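PDB 3H75: periplasmic sugar-binding domain protein from Pseudomonas fluorescens Pf-5, which probably binds a sugar in the periplasm, in the cleft between two alpha/beta domains, as other bacterial solute-binding proteins of its family do. Local coordinates for residues Lys88-Leu96 / Trp114-Asp122; His144-Lys155 / Gln176-Trp187. One frame throughout, in Å; residues are numbered along the deposited sequence.

Interaction 1 of 2, residues Lys88-Leu96 / Trp114-Asp122; sequences KLFIVNSPL and WIGSMVGDD
The Phe-90 ring lies against the backbone of strand 115-119, with Ser-117 CA 3.8 Å above one face near the rim. With CG anti to the backbone N (chi1 -157°), the ring leans across to the neighbouring strand, where Phe-90 CE2 meets Met-118 CB at 3.7 Å. The Trp-114 indole has Gly-116 N over one face and Lys-88 CB at its edge, 3.9 Å from Trp-114 CE3. The two aromatics touch through Phe-90 CD1 and Trp-114 CH2, 3.7 Å apart. Gly-116 makes this possible: a beta carbon there would run into both rings. Helix 265-277 covers the Phe-90 and Met-118 face. On the other face Leu-89 CB packs on Ile-115 CG1 at 4.1 Å, and Ser-117 OG, bonded also to Asp-289, reaches Leu-96 N through a water. Val-119 CG1 meets the Ser-94 to Pro-95 link, 3.4 Å from Pro-95 N. Five backbone hydrogen bonds, from Leu-89 N to Asn-93 N, hold the strands 17° from exactly parallel. They are neighbouring strands inside the parallel sheet of one alpha/beta domain, with the 2-1-3-4-5 core order of a type I periplasmic binding protein, strand 289-291 added at the edge beside 115-119.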
loop_
_atom_site.group_PDB
_atom_site.type_symbol
_atom_site.label_atom_id
_atom_site.label_comp_id
_atom_site.label_asym_id
_atom_site.label_seq_id
_atom_site.Cartn_x
_atom_site.Cartn_y
_atom_site.Cartn_z
ATOM N N LYS A 88 -1.487 -21.211 11.435
ATOM C CA LYS A 88 -1.782 -19.918 12.038
ATOM C C LYS A 88 -1.951 -18.919 10.900
ATOM O O LYS A 88 -1.169 -18.918 9.949
ATOM C CB LYS A 88 -0.637 -19.489 12.959
ATOM C CG LYS A 88 -0.482 -20.352 14.210
ATOM C CD LYS A 88 0.717 -19.911 15.037
ATOM C CE LYS A 88 0.832 -20.707 16.328
ATOM N NZ LYS A 88 1.957 -20.210 17.167
ATOM N N LEU A 89 -2.976 -18.079 10.987
ATOM C CA LEU A 89 -3.233 -17.097 9.942
ATOM C C LEU A 89 -2.855 -15.685 10.339
ATOM O O LEU A 89 -2.982 -15.298 11.502
ATOM C CB LEU A 89 -4.712 -17.093 9.560
ATOM C CG LEU A 89 -5.358 -18.390 9.079
ATOM C CD1 LEU A 89 -6.816 -18.117 8.743
ATOM C CD2 LEU A 89 -4.621 -18.920 7.871
ATOM N N PHE A 90 -2.403 -14.915 9.358
ATOM C CA PHE A 90 -2.043 -13.527 9.588
ATOM C C PHE A 90 -2.629 -12.716 8.439
ATOM O O PHE A 90 -2.268 -12.914 7.278
ATOM C CB PHE A 90 -0.529 -13.356 9.642
ATOM C CG PHE A 90 -0.096 -12.129 10.386
ATOM C CD1 PHE A 90 -0.426 -11.972 11.727
ATOM C CD2 PHE A 90 0.618 -11.123 9.745
ATOM C CE1 PHE A 90 -0.053 -10.825 12.429
ATOM C CE2 PHE A 90 0.995 -9.973 10.433
ATOM C CZ PHE A 90 0.657 -9.823 11.781
ATOM N N ILE A 91 -3.549 -11.818 8.780
ATOM C CA ILE A 91 -4.242 -10.965 7.814
ATOM C C ILE A 91 -3.564 -9.601 7.749
ATOM O O ILE A 91 -3.401 -8.936 8.771
ATOM C CB ILE A 91 -5.712 -10.763 8.239
ATOM C CG1 ILE A 91 -6.377 -12.120 8.472
ATOM C CG2 ILE A 91 -6.455 -9.954 7.188
ATOM C CD1 ILE A 91 -6.380 -13.022 7.264
ATOM N N VAL A 92 -3.185 -9.169 6.551
ATOM C CA VAL A 92 -2.496 -7.894 6.437
ATOM C C VAL A 92 -3.116 -6.841 5.538
ATOM O O VAL A 92 -4.035 -7.113 4.758
ATOM C CB VAL A 92 -1.035 -8.099 5.974
ATOM C CG1 VAL A 92 -0.293 -8.963 6.976
ATOM C CG2 VAL A 92 -1.009 -8.737 4.586
ATOM N N ASN A 93 -2.583 -5.627 5.695
ATOM C CA ASN A 93 -2.952 -4.430 4.937
ATOM C C ASN A 93 -4.260 -3.722 5.296
ATOM O O ASN A 93 -4.325 -2.497 5.248
ATOM C CB ASN A 93 -2.892 -4.737 3.440
ATOM C CG ASN A 93 -1.464 -4.939 2.949
ATOM O OD1 ASN A 93 -0.525 -5.031 3.746
ATOM N ND2 ASN A 93 -1.293 -5.015 1.635
ATOM N N SER A 94 -5.300 -4.471 5.645
ATOM C CA SER A 94 -6.565 -3.854 6.034
ATOM C C SER A 94 -7.161 -4.616 7.211
ATOM O O SER A 94 -6.940 -5.813 7.354
ATOM C CB SER A 94 -7.558 -3.813 4.857
ATOM O OG SER A 94 -8.117 -5.076 4.599
ATOM N N PRO A 95 -7.939 -3.920 8.056
ATOM C CA PRO A 95 -8.610 -4.427 9.258
ATOM C C PRO A 95 -9.578 -5.590 9.083
ATOM O O PRO A 95 -10.238 -5.724 8.054
ATOM C CB PRO A 95 -9.328 -3.191 9.799
ATOM C CG PRO A 95 -8.519 -2.053 9.277
ATOM C CD PRO A 95 -8.226 -2.486 7.874
ATOM N N LEU A 96 -9.648 -6.432 10.110
ATOM C CA LEU A 96 -10.569 -7.564 10.118
ATOM C C LEU A 96 -11.922 -6.943 10.425
ATOM O O LEU A 96 -12.005 -6.025 11.237
ATOM C CB LEU A 96 -10.190 -8.556 11.225
ATOM C CG LEU A 96 -8.996 -9.485 10.981
ATOM C CD1 LEU A 96 -8.560 -10.135 12.289
ATOM C CD2 LEU A 96 -9.385 -10.537 9.959
ATOM N N TRP A 114 -4.671 -19.626 16.018
ATOM C CA TRP A 114 -4.228 -18.250 16.224
ATOM C C TRP A 114 -4.373 -17.436 14.947
ATOM O O TRP A 114 -4.011 -17.892 13.860
ATOM C CB TRP A 114 -2.762 -18.219 16.666
ATOM C CG TRP A 114 -2.240 -16.834 16.968
ATOM C CD1 TRP A 114 -2.382 -16.139 18.137
ATOM C CD2 TRP A 114 -1.500 -15.982 16.084
ATOM N NE1 TRP A 114 -1.774 -14.909 18.037
ATOM C CE2 TRP A 114 -1.227 -14.785 16.786
ATOM C CE3 TRP A 114 -1.042 -16.109 14.765
ATOM C CZ2 TRP A 114 -0.511 -13.724 16.215
ATOM C CZ3 TRP A 114 -0.331 -15.054 14.197
ATOM C CH2 TRP A 114 -0.075 -13.876 14.923
ATOM N N ILE A 115 -4.902 -16.226 15.084
ATOM C CA ILE A 115 -5.082 -15.331 13.950
ATOM C C ILE A 115 -4.725 -13.910 14.367
ATOM O O ILE A 115 -5.299 -13.370 15.309
ATOM C CB ILE A 115 -6.540 -15.339 13.443
ATOM C CG1 ILE A 115 -6.929 -16.746 12.988
ATOM C CG2 ILE A 115 -6.688 -14.360 12.285
ATOM C CD1 ILE A 115 -8.388 -16.885 12.602
ATOM N N GLY A 116 -3.769 -13.312 13.666
ATOM C CA GLY A 116 -3.362 -11.954 13.973
ATOM C C GLY A 116 -3.506 -11.106 12.724
ATOM O O GLY A 116 -3.884 -11.622 11.674
ATOM N N SER A 117 -3.224 -9.812 12.834
ATOM C CA SER A 117 -3.322 -8.921 11.685
ATOM C C SER A 117 -2.366 -7.746 11.820
ATOM O O SER A 117 -1.854 -7.463 12.903
ATOM C CB SER A 117 -4.757 -8.400 11.525
ATOM O OG SER A 117 -5.134 -7.547 12.597
HETATM N N MSE A 118 -2.125 -7.065 10.706
HETATM C CA MSE A 118 -1.238 -5.910 10.698
HETATM C C MSE A 118 -1.686 -5.002 9.572
HETATM O O MSE A 118 -1.782 -5.436 8.424
HETATM C CB MSE A 118 0.206 -6.339 10.461
HETATM C CG MSE A 118 1.175 -5.169 10.434
HETATM SE SE MSE A 118 3.003 -5.735 10.324
HETATM C CE MSE A 118 3.318 -6.117 12.200
ATOM N N VAL A 119 -1.957 -3.744 9.899
ATOM C CA VAL A 119 -2.421 -2.798 8.898
ATOM C C VAL A 119 -1.668 -1.482 8.939
ATOM O O VAL A 119 -1.055 -1.130 9.951
ATOM C CB VAL A 119 -3.917 -2.489 9.092
ATOM C CG1 VAL A 119 -4.713 -3.783 9.108
ATOM C CG2 VAL A 119 -4.127 -1.710 10.387
ATOM N N GLY A 120 -1.728 -0.759 7.826
ATOM C CA GLY A 120 -1.082 0.533 7.733
ATOM C C GLY A 120 -2.116 1.632 7.890
ATOM O O GLY A 120 -3.145 1.430 8.540
ATOM N N ASP A 121 -1.858 2.794 7.298
ATOM C CA ASP A 121 -2.790 3.910 7.414
ATOM C C ASP A 121 -3.228 4.475 6.063
ATOM O O ASP A 121 -2.951 5.632 5.731
ATOM C CB ASP A 121 -2.186 5.010 8.313
ATOM C CG ASP A 121 -0.823 5.508 7.835
ATOM O OD1 ASP A 121 -0.106 4.775 7.119
ATOM O OD2 ASP A 121 -0.457 6.646 8.207
ATOM N N ASP A 122 -3.936 3.645 5.298
ATOM C CA ASP A 122 -4.432 4.029 3.977
ATOM C C ASP A 122 -5.346 5.254 3.997
ATOM O O ASP A 122 -5.262 6.111 3.118
ATOM C CB ASP A 122 -5.184 2.862 3.318
ATOM C CG ASP A 122 -4.252 1.813 2.720
ATOM O OD1 ASP A 122 -3.402 2.174 1.886
ATOM O OD2 ASP A 122 -4.382 0.623 3.075
HETATM O O HOH W 1 -7.744 -6.376 12.498
#

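Interaction 2 of 2, residues His144-Lys155 / Gln176-Trp187; sequences HGIELLAFSGLK and QVHLRQLVYGEW. With SO4 (sulfate ion), chain B; SO4 (sulfate ion), chain C.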
loop_
_atom_site.group_PDB
_atom_site.type_symbol
_atom_site.label_atom_id
_atom_site.label_comp_id
_atom_site.label_asym_id
_atom_site.label_seq_id
_atom_site.Cartn_x
_atom_site.Cartn_y
_atom_site.Cartn_z
ATOM N N HIS A 144 -14.070 31.299 -7.461
ATOM C CA HIS A 144 -13.557 30.269 -8.355
ATOM C C HIS A 144 -13.469 28.943 -7.625
ATOM O O HIS A 144 -13.021 28.881 -6.480
ATOM C CB HIS A 144 -12.162 30.636 -8.857
ATOM C CG HIS A 144 -12.063 32.025 -9.401
ATOM N ND1 HIS A 144 -12.557 33.123 -8.729
ATOM C CD2 HIS A 144 -11.486 32.503 -10.529
ATOM C CE1 HIS A 144 -12.287 34.216 -9.418
ATOM N NE2 HIS A 144 -11.638 33.868 -10.514
ATOM N N GLY A 145 -13.901 27.881 -8.288
ATOM C CA GLY A 145 -13.818 26.577 -7.672
ATOM C C GLY A 145 -12.487 25.970 -8.063
ATOM O O GLY A 145 -11.781 26.506 -8.914
ATOM N N ILE A 146 -12.129 24.868 -7.421
ATOM C CA ILE A 146 -10.893 24.162 -7.726
ATOM C C ILE A 146 -11.371 22.801 -8.210
ATOM O O ILE A 146 -11.751 21.950 -7.406
ATOM C CB ILE A 146 -10.012 23.979 -6.470
ATOM C CG1 ILE A 146 -9.527 25.342 -5.969
ATOM C CG2 ILE A 146 -8.820 23.079 -6.792
ATOM C CD1 ILE A 146 -8.744 25.275 -4.657
ATOM N N GLU A 147 -11.359 22.592 -9.523
ATOM C CA GLU A 147 -11.838 21.333 -10.069
ATOM C C GLU A 147 -10.838 20.202 -9.925
ATOM O O GLU A 147 -9.643 20.359 -10.180
ATOM C CB GLU A 147 -12.290 21.535 -11.515
ATOM C CG GLU A 147 -13.435 22.551 -11.563
ATOM C CD GLU A 147 -14.286 22.476 -12.812
ATOM O OE1 GLU A 147 -14.060 21.580 -13.649
ATOM O OE2 GLU A 147 -15.197 23.324 -12.946
ATOM N N LEU A 148 -11.367 19.059 -9.502
ATOM C CA LEU A 148 -10.590 17.861 -9.219
ATOM C C LEU A 148 -11.090 16.600 -9.910
ATOM O O LEU A 148 -12.293 16.404 -10.072
ATOM C CB LEU A 148 -10.632 17.618 -7.707
ATOM C CG LEU A 148 -10.212 16.252 -7.158
ATOM C CD1 LEU A 148 -8.699 16.162 -7.082
ATOM C CD2 LEU A 148 -10.822 16.074 -5.768
ATOM N N LEU A 149 -10.149 15.749 -10.311
ATOM C CA LEU A 149 -10.469 14.458 -10.906
ATOM C C LEU A 149 -9.836 13.453 -9.955
ATOM O O LEU A 149 -8.755 13.708 -9.416
ATOM C CB LEU A 149 -9.844 14.294 -12.298
ATOM C CG LEU A 149 -10.443 15.145 -13.421
ATOM C CD1 LEU A 149 -9.662 14.912 -14.715
ATOM C CD2 LEU A 149 -11.913 14.782 -13.624
ATOM N N ALA A 150 -10.503 12.329 -9.730
ATOM C CA ALA A 150 -9.953 11.307 -8.848
ATOM C C ALA A 150 -9.940 9.943 -9.522
ATOM O O ALA A 150 -10.914 9.537 -10.154
ATOM C CB ALA A 150 -10.748 11.239 -7.551
ATOM N N PHE A 151 -8.817 9.249 -9.390
ATOM C CA PHE A 151 -8.656 7.919 -9.961
ATOM C C PHE A 151 -8.436 6.964 -8.803
ATOM O O PHE A 151 -7.413 7.035 -8.118
ATOM C CB PHE A 151 -7.444 7.891 -10.895
ATOM C CG PHE A 151 -7.646 8.671 -12.157
ATOM C CD1 PHE A 151 -8.122 8.047 -13.305
ATOM C CD2 PHE A 151 -7.407 10.040 -12.190
ATOM C CE1 PHE A 151 -8.364 8.771 -14.462
ATOM C CE2 PHE A 151 -7.648 10.778 -13.348
ATOM C CZ PHE A 151 -8.128 10.139 -14.487
ATOM N N SER A 152 -9.395 6.076 -8.571
ATOM C CA SER A 152 -9.263 5.126 -7.476
ATOM C C SER A 152 -8.842 3.772 -8.034
ATOM O O SER A 152 -8.745 3.611 -9.245
ATOM C CB SER A 152 -10.584 5.006 -6.716
ATOM O OG SER A 152 -10.399 4.290 -5.509
ATOM N N GLY A 153 -8.584 2.809 -7.155
ATOM C CA GLY A 153 -8.153 1.494 -7.601
ATOM C C GLY A 153 -9.301 0.547 -7.874
ATOM O O GLY A 153 -10.279 0.919 -8.520
ATOM N N LEU A 154 -9.170 -0.691 -7.407
ATOM C CA LEU A 154 -10.228 -1.677 -7.572
ATOM C C LEU A 154 -11.278 -1.302 -6.531
ATOM O O LEU A 154 -11.006 -1.328 -5.333
ATOM C CB LEU A 154 -9.688 -3.089 -7.316
ATOM C CG LEU A 154 -8.780 -3.686 -8.398
ATOM C CD1 LEU A 154 -8.058 -4.907 -7.844
ATOM C CD2 LEU A 154 -9.604 -4.064 -9.623
ATOM N N LYS A 155 -12.471 -0.938 -6.992
ATOM C CA LYS A 155 -13.542 -0.512 -6.098
ATOM C C LYS A 155 -13.817 -1.414 -4.897
ATOM O O LYS A 155 -14.039 -0.921 -3.790
ATOM C CB LYS A 155 -14.841 -0.321 -6.887
ATOM C CG LYS A 155 -15.961 0.317 -6.068
ATOM C CD LYS A 155 -17.218 0.537 -6.898
ATOM C CE LYS A 155 -18.307 1.208 -6.070
ATOM N NZ LYS A 155 -19.559 1.408 -6.848
ATOM N N GLN A 176 -14.663 24.377 -1.596
ATOM C CA GLN A 176 -14.220 25.064 -2.810
ATOM C C GLN A 176 -13.722 24.054 -3.845
ATOM O O GLN A 176 -13.700 24.339 -5.044
ATOM C CB GLN A 176 -13.112 26.072 -2.491
ATOM C CG GLN A 176 -12.530 26.736 -3.732
ATOM C CD GLN A 176 -11.551 27.848 -3.413
ATOM O OE1 GLN A 176 -10.645 27.682 -2.591
ATOM N NE2 GLN A 176 -11.724 28.989 -4.072
ATOM N N VAL A 177 -13.322 22.876 -3.378
ATOM C CA VAL A 177 -12.849 21.828 -4.279
ATOM C C VAL A 177 -14.060 21.104 -4.853
ATOM O O VAL A 177 -14.933 20.641 -4.116
ATOM C CB VAL A 177 -11.946 20.806 -3.543
ATOM C CG1 VAL A 177 -11.509 19.709 -4.513
ATOM C CG2 VAL A 177 -10.724 21.513 -2.963
ATOM N N HIS A 178 -14.117 21.015 -6.177
ATOM C CA HIS A 178 -15.234 20.357 -6.834
ATOM C C HIS A 178 -14.799 19.093 -7.553
ATOM O O HIS A 178 -14.167 19.158 -8.607
ATOM C CB HIS A 178 -15.882 21.324 -7.822
ATOM C CG HIS A 178 -16.365 22.590 -7.186
ATOM N ND1 HIS A 178 -16.580 23.749 -7.902
ATOM C CD2 HIS A 178 -16.670 22.881 -5.900
ATOM C CE1 HIS A 178 -16.993 24.699 -7.082
ATOM N NE2 HIS A 178 -17.057 24.199 -5.862
ATOM N N LEU A 179 -15.117 17.944 -6.965
ATOM C CA LEU A 179 -14.780 16.664 -7.571
ATOM C C LEU A 179 -15.708 16.487 -8.760
ATOM O O LEU A 179 -16.904 16.233 -8.591
ATOM C CB LEU A 179 -14.997 15.530 -6.563
ATOM C CG LEU A 179 -14.865 14.101 -7.093
ATOM C CD1 LEU A 179 -13.453 13.845 -7.573
ATOM C CD2 LEU A 179 -15.232 13.130 -5.986
ATOM N N ARG A 180 -15.169 16.631 -9.964
ATOM C CA ARG A 180 -15.997 16.497 -11.154
ATOM C C ARG A 180 -16.318 15.045 -11.457
ATOM O O ARG A 180 -17.401 14.728 -11.956
ATOM C CB ARG A 180 -15.314 17.147 -12.362
ATOM C CG ARG A 180 -15.014 18.638 -12.196
ATOM C CD ARG A 180 -16.212 19.405 -11.636
ATOM N NE ARG A 180 -17.435 19.203 -12.406
ATOM C CZ ARG A 180 -17.737 19.834 -13.538
ATOM N NH1 ARG A 180 -16.902 20.723 -14.058
ATOM N NH2 ARG A 180 -18.888 19.584 -14.143
ATOM N N GLN A 181 -15.380 14.160 -11.146
ATOM C CA GLN A 181 -15.579 12.744 -11.395
ATOM C C GLN A 181 -14.523 11.894 -10.714
ATOM O O GLN A 181 -13.349 12.259 -10.670
ATOM C CB GLN A 181 -15.517 12.466 -12.899
ATOM C CG GLN A 181 -16.071 11.122 -13.305
ATOM C CD GLN A 181 -17.313 11.265 -14.154
ATOM O OE1 GLN A 181 -17.246 11.719 -15.296
ATOM N NE2 GLN A 181 -18.459 10.895 -13.596
ATOM N N LEU A 182 -14.959 10.766 -10.170
ATOM C CA LEU A 182 -14.055 9.809 -9.559
ATOM C C LEU A 182 -14.287 8.540 -10.359
ATOM O O LEU A 182 -15.418 8.069 -10.465
ATOM C CB LEU A 182 -14.385 9.572 -8.081
ATOM C CG LEU A 182 -13.531 8.500 -7.383
ATOM C CD1 LEU A 182 -13.431 8.793 -5.893
ATOM C CD2 LEU A 182 -14.134 7.119 -7.614
ATOM N N VAL A 183 -13.228 8.007 -10.956
ATOM C CA VAL A 183 -13.352 6.780 -11.727
ATOM C C VAL A 183 -12.480 5.704 -11.109
ATOM O O VAL A 183 -11.590 5.990 -10.309
ATOM C CB VAL A 183 -12.945 6.983 -13.208
ATOM C CG1 VAL A 183 -13.918 7.936 -13.882
ATOM C CG2 VAL A 183 -11.525 7.526 -13.300
ATOM N N TYR A 184 -12.752 4.459 -11.470
ATOM C CA TYR A 184 -11.989 3.344 -10.946
ATOM C C TYR A 184 -11.025 2.855 -12.012
ATOM O O TYR A 184 -11.423 2.222 -12.992
ATOM C CB TYR A 184 -12.950 2.244 -10.485
ATOM C CG TYR A 184 -13.688 2.648 -9.226
ATOM C CD1 TYR A 184 -13.041 2.635 -7.991
ATOM C CD2 TYR A 184 -14.992 3.142 -9.280
ATOM C CE1 TYR A 184 -13.665 3.107 -6.841
ATOM C CE2 TYR A 184 -15.628 3.621 -8.132
ATOM C CZ TYR A 184 -14.955 3.602 -6.917
ATOM O OH TYR A 184 -15.558 4.103 -5.782
ATOM N N GLY A 185 -9.751 3.194 -11.821
ATOM C CA GLY A 185 -8.717 2.809 -12.762
ATOM C C GLY A 185 -8.149 1.425 -12.505
ATOM O O GLY A 185 -7.264 0.981 -13.232
ATOM N N GLU A 186 -8.637 0.766 -11.458
ATOM C CA GLU A 186 -8.216 -0.592 -11.106
ATOM C C GLU A 186 -6.711 -0.768 -10.922
ATOM O O GLU A 186 -6.172 -1.837 -11.221
ATOM C CB GLU A 186 -8.703 -1.575 -12.181
ATOM C CG GLU A 186 -10.072 -1.235 -12.752
ATOM C CD GLU A 186 -10.580 -2.272 -13.738
ATOM O OE1 GLU A 186 -9.793 -2.732 -14.593
ATOM O OE2 GLU A 186 -11.776 -2.618 -13.664
ATOM N N TRP A 187 -6.044 0.275 -10.425
ATOM C CA TRP A 187 -4.594 0.275 -10.191
ATOM C C TRP A 187 -3.806 0.220 -11.498
ATOM O O TRP A 187 -2.575 0.169 -11.471
ATOM C CB TRP A 187 -4.156 -0.940 -9.351
ATOM C CG TRP A 187 -4.893 -1.174 -8.063
ATOM C CD1 TRP A 187 -5.455 -2.349 -7.649
ATOM C CD2 TRP A 187 -5.099 -0.236 -7.000
ATOM N NE1 TRP A 187 -5.997 -2.204 -6.393
ATOM C CE2 TRP A 187 -5.792 -0.914 -5.972
ATOM C CE3 TRP A 187 -4.763 1.111 -6.815
ATOM C CZ2 TRP A 187 -6.156 -0.291 -4.776
ATOM C CZ3 TRP A 187 -5.124 1.731 -5.624
ATOM C CH2 TRP A 187 -5.813 1.029 -4.619
HETATM S S SO4 B . -4.553 -4.397 -3.702
HETATM O O1 SO4 B . -4.928 -3.250 -2.848
HETATM O O2 SO4 B . -3.298 -4.083 -4.400
HETATM O O3 SO4 B . -4.365 -5.570 -2.835
HETATM O O4 SO4 B . -5.630 -4.647 -4.685
HETATM S S SO4 C . -19.394 21.790 -16.749
HETATM O O1 SO4 C . -18.969 22.631 -15.610
HETATM O O2 SO4 C . -18.194 21.179 -17.357
HETATM O O3 SO4 C . -20.313 20.736 -16.276
HETATM O O4 SO4 C . -20.087 22.634 -17.743
HETATM O O HOH W 2 -17.041 23.015 -10.816
#
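Strands 146-152 and 177-184 run parallel at 38° to each other, their axes 4.5 Å apart at closest approach, and form a beta-alpha-beta crossover with helix 158-173 as the connection. Eight backbone hydrogen bonds, from Ile-146 N to Gly-185 N, join the segments, with a weak one from Glu-186 N to Gly-153 O beyond them. A beta bulge at Arg-180 shifts the register by one residue: Leu-148 O takes Arg-180 N, Ala-150 N then turns to Gln-181 O, and buried Gln-181 N is left without a partner. On the face toward helix 158-173, Ala-150 CB touches both Leu-179 CD1 (3.8 Å) and Leu-182 CG. On the other face the Phe-151 and Val-183 side chains lie side by side, Phe-151 CD1 against Val-183 CG2.

At the C-terminal ends, the Tyr-184 ring is sandwiched: Leu-182 CD2 covers one face and Lys-155 CB the opposite one, 3.7 Å from the ring centroid, while Gly-153 O sits in plane at its edge. Tyr-184 OH bonds to Glu-164. Gly-153 CA makes a CH-pi contact with Trp-187, 3.4 Å from the six-membered ring centroid. Trp-187 NE1 makes a weak hydrogen bond to O4 of a sulfate. With an alanine at Trp-187, Gly-153 CA would probably lose the ring that covers it and that sulfate its indole N-H.

At the bulge, Arg-180 bends at chi2 and chi3 (-46° and -54°), folding back toward Glu-147. Arg-180 NH1 makes a salt bridge to Glu-147 OE1 (3.0 Å), met from above the carboxylate plane, while Arg-180 NH2 donates to O3 of a second sulfate at 2.8 Å.

In the fold
The two contacts belong to different sheets: interaction 1 lies inside the all-parallel one, whereas interaction 2 brings the outermost strand 177-184 onto the other. Their centres are 28 Å apart, yet their C-terminal ends converge, and their nearest atoms come within about 7 Å without contact. Asp-122, in a salt bridge with Arg-163, and Trp-187 face this gap, their side chains about 5 Å and 4 Å from bound glycerol. The sulfate bonded weakly by Trp-187 also takes bonds from Trp-19 and Arg-44 and lies about 5 Å from the Asn-93 side chain. Both guests probably come from the crystallisation liquor, but their position is consistent with the interdomain sugar cleft of this family.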